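Local coordinates for DyP (PDB 3VXJ), which probably uses a bound heme b to reduce hydrogen peroxide while oxidising dyes and phenolic compounds, at residues E165-L170 against R259-W264; E391-Q396 against L418-K423. All coordinates share one frame; numbering follows the deposited sequence.

Contact 1: residues E165-L170 against R259-W264. With HEM (protoporphyrin IX containing Fe), chain B.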
loop_
_atom_site.group_PDB
_atom_site.type_symbol
_atom_site.label_atom_id
_atom_site.label_comp_id
_atom_site.label_asym_id
_atom_site.label_seq_id
_atom_site.Cartn_x
_atom_site.Cartn_y
_atom_site.Cartn_z
ATOM N N GLU A 165 10.462 4.704 2.423
ATOM C CA GLU A 165 9.438 5.742 2.477
ATOM C C GLU A 165 9.985 6.940 3.292
ATOM O O GLU A 165 11.108 6.882 3.808
ATOM C CB GLU A 165 8.110 5.164 2.994
ATOM C CG GLU A 165 8.192 4.451 4.337
ATOM C CD GLU A 165 8.430 5.424 5.475
ATOM O OE1 GLU A 165 9.379 5.203 6.254
ATOM O OE2 GLU A 165 7.693 6.433 5.541
ATOM N N HIS A 166 9.221 8.025 3.352
ATOM C CA HIS A 166 9.707 9.289 3.918
ATOM C C HIS A 166 10.076 9.319 5.407
ATOM O O HIS A 166 10.881 10.163 5.797
ATOM C CB HIS A 166 8.797 10.450 3.539
ATOM C CG HIS A 166 9.122 11.021 2.198
ATOM N ND1 HIS A 166 10.291 11.709 1.953
ATOM C CD2 HIS A 166 8.459 10.966 1.020
ATOM C CE1 HIS A 166 10.323 12.075 0.685
ATOM N NE2 HIS A 166 9.226 11.630 0.094
ATOM N N PHE A 167 9.531 8.426 6.229
ATOM C CA PHE A 167 10.009 8.319 7.611
ATOM C C PHE A 167 11.388 7.649 7.677
ATOM O O PHE A 167 12.036 7.665 8.726
ATOM C CB PHE A 167 9.041 7.535 8.503
ATOM C CG PHE A 167 7.689 8.190 8.711
ATOM C CD1 PHE A 167 7.552 9.564 8.939
ATOM C CD2 PHE A 167 6.545 7.403 8.705
ATOM C CE1 PHE A 167 6.297 10.126 9.135
ATOM C CE2 PHE A 167 5.281 7.962 8.909
ATOM C CZ PHE A 167 5.156 9.328 9.119
ATOM N N GLY A 168 11.829 7.058 6.560
ATOM C CA GLY A 168 13.150 6.451 6.466
ATOM C C GLY A 168 13.193 4.931 6.384
ATOM O O GLY A 168 14.287 4.357 6.329
ATOM N N PHE A 169 12.034 4.277 6.326
ATOM C CA PHE A 169 11.985 2.812 6.417
ATOM C C PHE A 169 11.847 2.129 5.066
ATOM O O PHE A 169 11.013 2.526 4.249
ATOM C CB PHE A 169 10.835 2.376 7.347
ATOM C CG PHE A 169 11.029 2.789 8.783
ATOM C CD1 PHE A 169 11.430 1.876 9.739
ATOM C CD2 PHE A 169 10.839 4.119 9.166
ATOM C CE1 PHE A 169 11.652 2.270 11.055
ATOM C CE2 PHE A 169 11.045 4.521 10.489
ATOM C CZ PHE A 169 11.468 3.593 11.428
ATOM N N LEU A 170 12.669 1.099 4.841
ATOM C CA LEU A 170 12.557 0.278 3.622
ATOM C C LEU A 170 11.149 -0.300 3.507
ATOM O O LEU A 170 10.656 -0.929 4.437
ATOM C CB LEU A 170 13.609 -0.845 3.596
ATOM C CG LEU A 170 13.675 -1.706 2.326
ATOM C CD1 LEU A 170 14.027 -0.889 1.081
ATOM C CD2 LEU A 170 14.703 -2.810 2.527
ATOM N N ARG A 259 10.436 0.015 16.813
ATOM C CA ARG A 259 9.394 -0.605 17.629
ATOM C C ARG A 259 7.997 -0.254 17.109
ATOM O O ARG A 259 7.072 -1.078 17.170
ATOM C CB ARG A 259 9.550 -0.173 19.092
ATOM C CG ARG A 259 10.832 -0.667 19.758
ATOM C CD ARG A 259 10.767 -2.136 20.077
ATOM N NE ARG A 259 9.897 -2.381 21.222
ATOM C CZ ARG A 259 9.677 -3.587 21.736
ATOM N NH1 ARG A 259 10.261 -4.654 21.216
ATOM N NH2 ARG A 259 8.878 -3.721 22.778
ATOM N N MET A 260 7.847 0.966 16.601
ATOM C CA MET A 260 6.573 1.404 16.039
ATOM C C MET A 260 6.253 0.656 14.748
ATOM O O MET A 260 5.095 0.295 14.503
ATOM C CB MET A 260 6.581 2.916 15.811
ATOM C CG MET A 260 6.613 3.695 17.113
ATOM S SD MET A 260 7.150 5.415 16.938
ATOM C CE MET A 260 5.686 6.143 16.248
ATOM N N PHE A 261 7.274 0.411 13.926
ATOM C CA PHE A 261 7.052 -0.260 12.642
ATOM C C PHE A 261 7.074 -1.775 12.712
ATOM O O PHE A 261 6.357 -2.448 11.950
ATOM C CB PHE A 261 8.048 0.211 11.582
ATOM C CG PHE A 261 7.566 1.405 10.811
ATOM C CD1 PHE A 261 6.662 1.241 9.760
ATOM C CD2 PHE A 261 7.979 2.686 11.150
ATOM C CE1 PHE A 261 6.185 2.339 9.059
ATOM C CE2 PHE A 261 7.508 3.793 10.441
ATOM C CZ PHE A 261 6.617 3.616 9.394
ATOM N N GLY A 262 7.903 -2.308 13.607
ATOM C CA GLY A 262 8.227 -3.735 13.627
ATOM C C GLY A 262 9.422 -4.110 12.757
ATOM O O GLY A 262 9.782 -5.294 12.674
ATOM N N ARG A 263 10.036 -3.118 12.111
ATOM C CA ARG A 263 11.280 -3.277 11.360
ATOM C C ARG A 263 12.146 -2.064 11.599
ATOM O O ARG A 263 11.642 -0.959 11.778
ATOM C CB ARG A 263 11.020 -3.385 9.855
ATOM C CG ARG A 263 10.305 -4.638 9.390
ATOM C CD ARG A 263 10.267 -4.676 7.879
ATOM N NE ARG A 263 9.545 -5.857 7.409
ATOM C CZ ARG A 263 10.080 -7.053 7.173
ATOM N NH1 ARG A 263 11.392 -7.255 7.255
ATOM N NH2 ARG A 263 9.282 -8.045 6.787
ATOM N N TRP A 264 13.455 -2.281 11.591
ATOM C CA TRP A 264 14.413 -1.195 11.489
ATOM C C TRP A 264 14.314 -0.528 10.109
ATOM O O TRP A 264 13.759 -1.099 9.156
ATOM C CB TRP A 264 15.836 -1.726 11.695
ATOM C CG TRP A 264 16.056 -2.323 13.045
ATOM C CD1 TRP A 264 15.911 -3.636 13.391
ATOM C CD2 TRP A 264 16.476 -1.634 14.231
ATOM N NE1 TRP A 264 16.202 -3.806 14.729
ATOM C CE2 TRP A 264 16.555 -2.595 15.264
ATOM C CE3 TRP A 264 16.796 -0.295 14.522
ATOM C CZ2 TRP A 264 16.924 -2.257 16.572
ATOM C CZ3 TRP A 264 17.172 0.037 15.823
ATOM C CH2 TRP A 264 17.242 -0.947 16.826
HETATM C CHA HEM B . 4.494 -3.079 5.632
HETATM C CHB HEM B . 5.143 1.709 5.772
HETATM C CHC HEM B . 0.377 2.414 5.352
HETATM C CHD HEM B . -0.298 -2.370 5.174
HETATM C C1A HEM B . 5.080 -1.848 5.741
HETATM C C2A HEM B . 6.488 -1.607 5.961
HETATM C C3A HEM B . 6.662 -0.274 6.010
HETATM C C4A HEM B . 5.378 0.354 5.791
HETATM C CMA HEM B . 7.981 0.492 6.222
HETATM C CAA HEM B . 7.548 -2.711 6.173
HETATM C CBA HEM B . 8.200 -3.245 4.896
HETATM C CGA HEM B . 7.297 -4.125 4.065
HETATM O O1A HEM B . 6.985 -5.268 4.464
HETATM O O2A HEM B . 6.904 -3.677 2.952
HETATM C C1B HEM B . 3.913 2.325 5.656
HETATM C C2B HEM B . 3.679 3.753 5.645
HETATM C C3B HEM B . 2.353 3.950 5.524
HETATM C C4B HEM B . 1.727 2.647 5.442
HETATM C CMB HEM B . 4.795 4.812 5.778
HETATM C CAB HEM B . 1.581 5.284 5.442
HETATM C CBB HEM B . 2.157 6.414 5.028
HETATM C C1C HEM B . -0.219 1.179 5.315
HETATM C C2C HEM B . -1.648 0.929 5.283
HETATM C C3C HEM B . -1.837 -0.400 5.249
HETATM C C4C HEM B . -0.529 -1.019 5.251
HETATM C CMC HEM B . -2.720 2.035 5.274
HETATM C CAC HEM B . -3.167 -1.197 5.194
HETATM C CBC HEM B . -4.257 -0.796 5.863
HETATM C C1D HEM B . 0.929 -2.980 5.213
HETATM C C2D HEM B . 1.123 -4.396 5.021
HETATM C C3D HEM B . 2.595 -4.615 5.175
HETATM C C4D HEM B . 3.160 -3.315 5.436
HETATM C CMD HEM B . 0.086 -5.496 4.740
HETATM C CAD HEM B . 3.288 -5.983 5.081
HETATM C CBD HEM B . 3.128 -6.669 6.435
HETATM C CGD HEM B . 3.736 -8.045 6.435
HETATM O O1D HEM B . 4.545 -8.328 7.359
HETATM O O2D HEM B . 3.422 -8.856 5.534
HETATM N NA HEM B . 4.438 -0.638 5.668
HETATM N NB HEM B . 2.692 1.668 5.564
HETATM N NC HEM B . 0.426 -0.036 5.333
HETATM N ND HEM B . 2.158 -2.359 5.425
HETATM FE FE HEM B . 2.419 -0.335 5.568
HETATM O O HOH W 1 11.516 -1.642 7.042
HETATM O O HOH W 2 2.697 -0.325 3.595
#
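Glu165 lies at the edge of the interface, its OE1 4.5 Å from CZ of Phe261 and its OE2 3.3 Å from methyl carbon CMB of the heme. The carboxylate folds back on its own type I turn, Glu165 to Gly168, and takes two backbone N-H groups. Phe167 N donates to Glu165 OE2 from above the carboxylate plane, while Phe169 N reaches Glu165 OE1 at 2.8 Å on the anti side, 24° out of that plane. With Gln225 also donating to OE2, this buried acid is fixed in rotation. Phe167 follows, and its CD2 stands 3.8 Å from CZ of Phe261, edge against edge, the two side chains crossing at about a right angle. Past Gly168, Phe169 supplies most of this segment's share of the contact. Its CG lies beside the backbone N (chi1 -65°), which lays the ring over one face of Phe261. The centroids of the Phe169 and Phe261 rings are 4.2 Å apart with planes at 32°, and Phe261 CD2 sits over the centre of the Phe169 ring. At the ring's edge, CE1 of Phe169 comes within 3.3 Å of Arg263 O, a buried carbonyl with no hydrogen-bond partner in the model. A leucine here would probably cover less of that face of Phe261 and leave a gap beside Arg263 O, giving the Phe261 ring more room to shift. At Leu170 the joint becomes polar, since one water donates to both Leu170 O and Trp264 O. Phe261 itself presents CE1 to heme carbon CHB at 3.5 Å, and the Arg263 chain runs past heme CAA toward Gly267 and Asn288, whose carbonyls hold its guanidinium. The geometry is that of a heme-pocket wall, wrapped round one porphyrin edge, with Phe261 beside the axial His308.

Contact 2: residues E391-Q396 against L418-K423. With HEM (protoporphyrin IX containing Fe), chain B.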
loop_
_atom_site.group_PDB
_atom_site.type_symbol
_atom_site.label_atom_id
_atom_site.label_comp_id
_atom_site.label_asym_id
_atom_site.label_seq_id
_atom_site.Cartn_x
_atom_site.Cartn_y
_atom_site.Cartn_z
ATOM N N GLU A 391 -2.434 1.035 16.332
ATOM C CA GLU A 391 -1.221 0.972 15.535
ATOM C C GLU A 391 -0.685 2.409 15.355
ATOM O O GLU A 391 -1.411 3.280 14.864
ATOM C CB GLU A 391 -1.544 0.308 14.202
ATOM C CG GLU A 391 -0.336 -0.250 13.467
ATOM C CD GLU A 391 0.489 0.831 12.819
ATOM O OE1 GLU A 391 0.066 1.330 11.749
ATOM O OE2 GLU A 391 1.563 1.179 13.377
ATOM N N PRO A 392 0.569 2.666 15.772
ATOM C CA PRO A 392 1.051 4.055 15.811
ATOM C C PRO A 392 1.259 4.745 14.464
ATOM O O PRO A 392 1.240 5.976 14.431
ATOM C CB PRO A 392 2.384 3.951 16.566
ATOM C CG PRO A 392 2.818 2.516 16.367
ATOM C CD PRO A 392 1.529 1.736 16.396
ATOM N N ILE A 393 1.465 3.993 13.380
ATOM C CA ILE A 393 1.700 4.606 12.079
ATOM C C ILE A 393 0.393 4.992 11.387
ATOM O O ILE A 393 0.218 6.160 11.020
ATOM C CB ILE A 393 2.607 3.718 11.195
ATOM C CG1 ILE A 393 3.919 3.371 11.937
ATOM C CG2 ILE A 393 2.897 4.374 9.841
ATOM C CD1 ILE A 393 4.681 4.568 12.547
ATOM N N ILE A 394 -0.526 4.040 11.212
ATOM C CA ILE A 394 -1.778 4.340 10.492
ATOM C C ILE A 394 -3.073 4.042 11.253
ATOM O O ILE A 394 -4.149 4.224 10.710
ATOM C CB ILE A 394 -1.821 3.775 9.022
ATOM C CG1 ILE A 394 -1.366 2.321 8.944
ATOM C CG2 ILE A 394 -0.996 4.662 8.080
ATOM C CD1 ILE A 394 -2.417 1.322 9.391
ATOM N N GLY A 395 -2.990 3.612 12.509
ATOM C CA GLY A 395 -4.205 3.429 13.311
ATOM C C GLY A 395 -4.912 4.757 13.534
ATOM O O GLY A 395 -4.268 5.777 13.802
ATOM N N GLN A 396 -6.239 4.771 13.441
ATOM C CA GLN A 396 -6.953 6.059 13.474
ATOM C C GLN A 396 -7.881 6.351 14.657
ATOM O O GLN A 396 -8.364 7.479 14.817
ATOM C CB GLN A 396 -7.603 6.353 12.127
ATOM C CG GLN A 396 -6.543 6.662 11.081
ATOM C CD GLN A 396 -7.104 7.288 9.842
ATOM O OE1 GLN A 396 -6.704 8.390 9.461
ATOM N NE2 GLN A 396 -8.032 6.598 9.193
ATOM N N LEU A 418 -0.873 11.726 15.306
ATOM C CA LEU A 418 -1.004 11.155 13.969
ATOM C C LEU A 418 0.003 11.809 13.022
ATOM O O LEU A 418 0.001 13.030 12.847
ATOM C CB LEU A 418 -2.435 11.308 13.445
ATOM C CG LEU A 418 -2.805 10.570 12.146
ATOM C CD1 LEU A 418 -2.575 9.057 12.195
ATOM C CD2 LEU A 418 -4.255 10.872 11.752
ATOM N N PHE A 419 0.876 10.995 12.431
ATOM C CA PHE A 419 1.901 11.490 11.511
ATOM C C PHE A 419 1.576 11.185 10.048
ATOM O O PHE A 419 2.348 11.541 9.144
ATOM C CB PHE A 419 3.268 10.889 11.845
ATOM C CG PHE A 419 3.701 11.091 13.264
ATOM C CD1 PHE A 419 3.900 12.371 13.769
ATOM C CD2 PHE A 419 3.942 10.001 14.082
ATOM C CE1 PHE A 419 4.315 12.561 15.093
ATOM C CE2 PHE A 419 4.358 10.179 15.409
ATOM C CZ PHE A 419 4.541 11.456 15.907
ATOM N N VAL A 420 0.449 10.514 9.833
ATOM C CA VAL A 420 0.010 10.091 8.509
ATOM C C VAL A 420 -1.413 10.596 8.325
ATOM O O VAL A 420 -2.319 10.190 9.048
ATOM C CB VAL A 420 0.049 8.550 8.354
ATOM C CG1 VAL A 420 -0.500 8.139 6.995
ATOM C CG2 VAL A 420 1.480 8.020 8.534
ATOM N N ILE A 421 -1.604 11.498 7.371
ATOM C CA ILE A 421 -2.878 12.178 7.193
ATOM C C ILE A 421 -3.508 11.758 5.866
ATOM O O ILE A 421 -2.941 12.035 4.807
ATOM C CB ILE A 421 -2.685 13.712 7.169
ATOM C CG1 ILE A 421 -1.851 14.196 8.368
ATOM C CG2 ILE A 421 -4.033 14.430 7.101
ATOM C CD1 ILE A 421 -2.500 14.003 9.735
ATOM N N PRO A 422 -4.664 11.072 5.905
ATOM C CA PRO A 422 -5.341 10.760 4.641
ATOM C C PRO A 422 -5.903 12.023 3.994
ATOM O O PRO A 422 -6.656 12.776 4.627
ATOM C CB PRO A 422 -6.474 9.807 5.070
ATOM C CG PRO A 422 -6.069 9.305 6.445
ATOM C CD PRO A 422 -5.346 10.466 7.067
ATOM N N LYS A 423 -5.520 12.252 2.739
ATOM C CA LYS A 423 -5.943 13.435 1.982
ATOM C C LYS A 423 -6.952 13.088 0.894
ATOM O O LYS A 423 -7.425 13.972 0.179
ATOM C CB LYS A 423 -4.735 14.127 1.346
ATOM C CG LYS A 423 -3.666 14.603 2.333
ATOM C CD LYS A 423 -4.196 15.610 3.352
ATOM C CE LYS A 423 -4.537 16.955 2.700
ATOM N NZ LYS A 423 -5.197 17.858 3.681
HETATM C CHA HEM B . 4.494 -3.079 5.632
HETATM C CHB HEM B . 5.143 1.709 5.772
HETATM C CHC HEM B . 0.377 2.414 5.352
HETATM C CHD HEM B . -0.298 -2.370 5.174
HETATM C C1A HEM B . 5.080 -1.848 5.741
HETATM C C2A HEM B . 6.488 -1.607 5.961
HETATM C C3A HEM B . 6.662 -0.274 6.010
HETATM C C4A HEM B . 5.378 0.354 5.791
HETATM C CMA HEM B . 7.981 0.492 6.222
HETATM C CAA HEM B . 7.548 -2.711 6.173
HETATM C CBA HEM B . 8.200 -3.245 4.896
HETATM C CGA HEM B . 7.297 -4.125 4.065
HETATM O O1A HEM B . 6.985 -5.268 4.464
HETATM O O2A HEM B . 6.904 -3.677 2.952
HETATM C C1B HEM B . 3.913 2.325 5.656
HETATM C C2B HEM B . 3.679 3.753 5.645
HETATM C C3B HEM B . 2.353 3.950 5.524
HETATM C C4B HEM B . 1.727 2.647 5.442
HETATM C CMB HEM B . 4.795 4.812 5.778
HETATM C CAB HEM B . 1.581 5.284 5.442
HETATM C CBB HEM B . 2.157 6.414 5.028
HETATM C C1C HEM B . -0.219 1.179 5.315
HETATM C C2C HEM B . -1.648 0.929 5.283
HETATM C C3C HEM B . -1.837 -0.400 5.249
HETATM C C4C HEM B . -0.529 -1.019 5.251
HETATM C CMC HEM B . -2.720 2.035 5.274
HETATM C CAC HEM B . -3.167 -1.197 5.194
HETATM C CBC HEM B . -4.257 -0.796 5.863
HETATM C C1D HEM B . 0.929 -2.980 5.213
HETATM C C2D HEM B . 1.123 -4.396 5.021
HETATM C C3D HEM B . 2.595 -4.615 5.175
HETATM C C4D HEM B . 3.160 -3.315 5.436
HETATM C CMD HEM B . 0.086 -5.496 4.740
HETATM C CAD HEM B . 3.288 -5.983 5.081
HETATM C CBD HEM B . 3.128 -6.669 6.435
HETATM C CGD HEM B . 3.736 -8.045 6.435
HETATM O O1D HEM B . 4.545 -8.328 7.359
HETATM O O2D HEM B . 3.422 -8.856 5.534
HETATM N NA HEM B . 4.438 -0.638 5.668
HETATM N NB HEM B . 2.692 1.668 5.564
HETATM N NC HEM B . 0.426 -0.036 5.333
HETATM N ND HEM B . 2.158 -2.359 5.425
HETATM FE FE HEM B . 2.419 -0.335 5.568
HETATM O O HOH W 3 1.316 8.181 12.601
HETATM O O HOH W 4 -3.834 7.929 9.008
HETATM O O HOH W 2 2.697 -0.325 3.595
#
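Ile394 and Val420 meet because of their first torsions. In Ile394, CG1 occupies the crowded position between backbone N and carbonyl carbon (chi1 47°), turned toward the heme, and CG2 is left to meet Val420. In Val420, CG1 is anti to the backbone N (chi1 176°). The two side chains consequently lie side by side and point the same way, with Ile394 CG2 3.7 Å from Val420 CG1. Both branches also touch one heme vinyl group: Ile394 CG2 is 3.7 Å from CAB, and Val420 CG1 is the same distance from CBB. The other valine methyl, CG2, packs 3.4 Å from Ile393 O and more loosely on Ile393 CG2. That carbonyl is satisfied by a water that donates to it and to Pro392 O and accepts from Phe419 N, so three backbone atoms from both segments share one solvent molecule. Farther along, the extended Gln396 side chain sets OE1 3.2 Å from Pro422 CG, the two residues approaching from opposite directions. A second water donates to Gln396 OE1 and to Val420 O, while Gln396 NE2 is held by Asp103 and Leu101 O. No direct hydrogen bond joins the segments; water supplies the polar links. The bend of 391-396 is fixed from within: Glu391 OE1 accepts Ile394 N, and Glu391 OE2 accepts Ile393 N at 2.8 Å, the latter from 45° outside the carboxylate plane. Glu391 OE1 also takes a hydrogen bond from His308 ND1. This second-shell acid thus probably helps orient the axial ligand, while Ile394 packs on the porphyrin. Together with Val420, at the start of an outermost strand of an antiparallel sheet, this forms part of the proximal heme pocket of a DyP-type peroxidase.

How the contacts relate
Both contacts are buried, about 14 Å apart between centres, and both press on the same heme. Contact 1 lines one porphyrin edge with a phenylalanine ring, a carboxylate and an arginine chain; contact 2 lays aliphatic branches on a vinyl group and the neighbouring pyrrole. They touch directly: Phe261 CE2 lies 3.6 Å from Ile393 CD1, which makes the apolar packing continuous, and the Phe167 ring meets a backbone carbonyl, CZ 3.6 Å from Phe419 O. Each has a glutamate gripping two backbone N-H groups of its own loop, but only the one in 391-396 bonds the axial histidine. Waters bridge both interfaces. Contact 1 joins a loop to the end of helix 249-261; contact 2 joins a loop to strand 420-430.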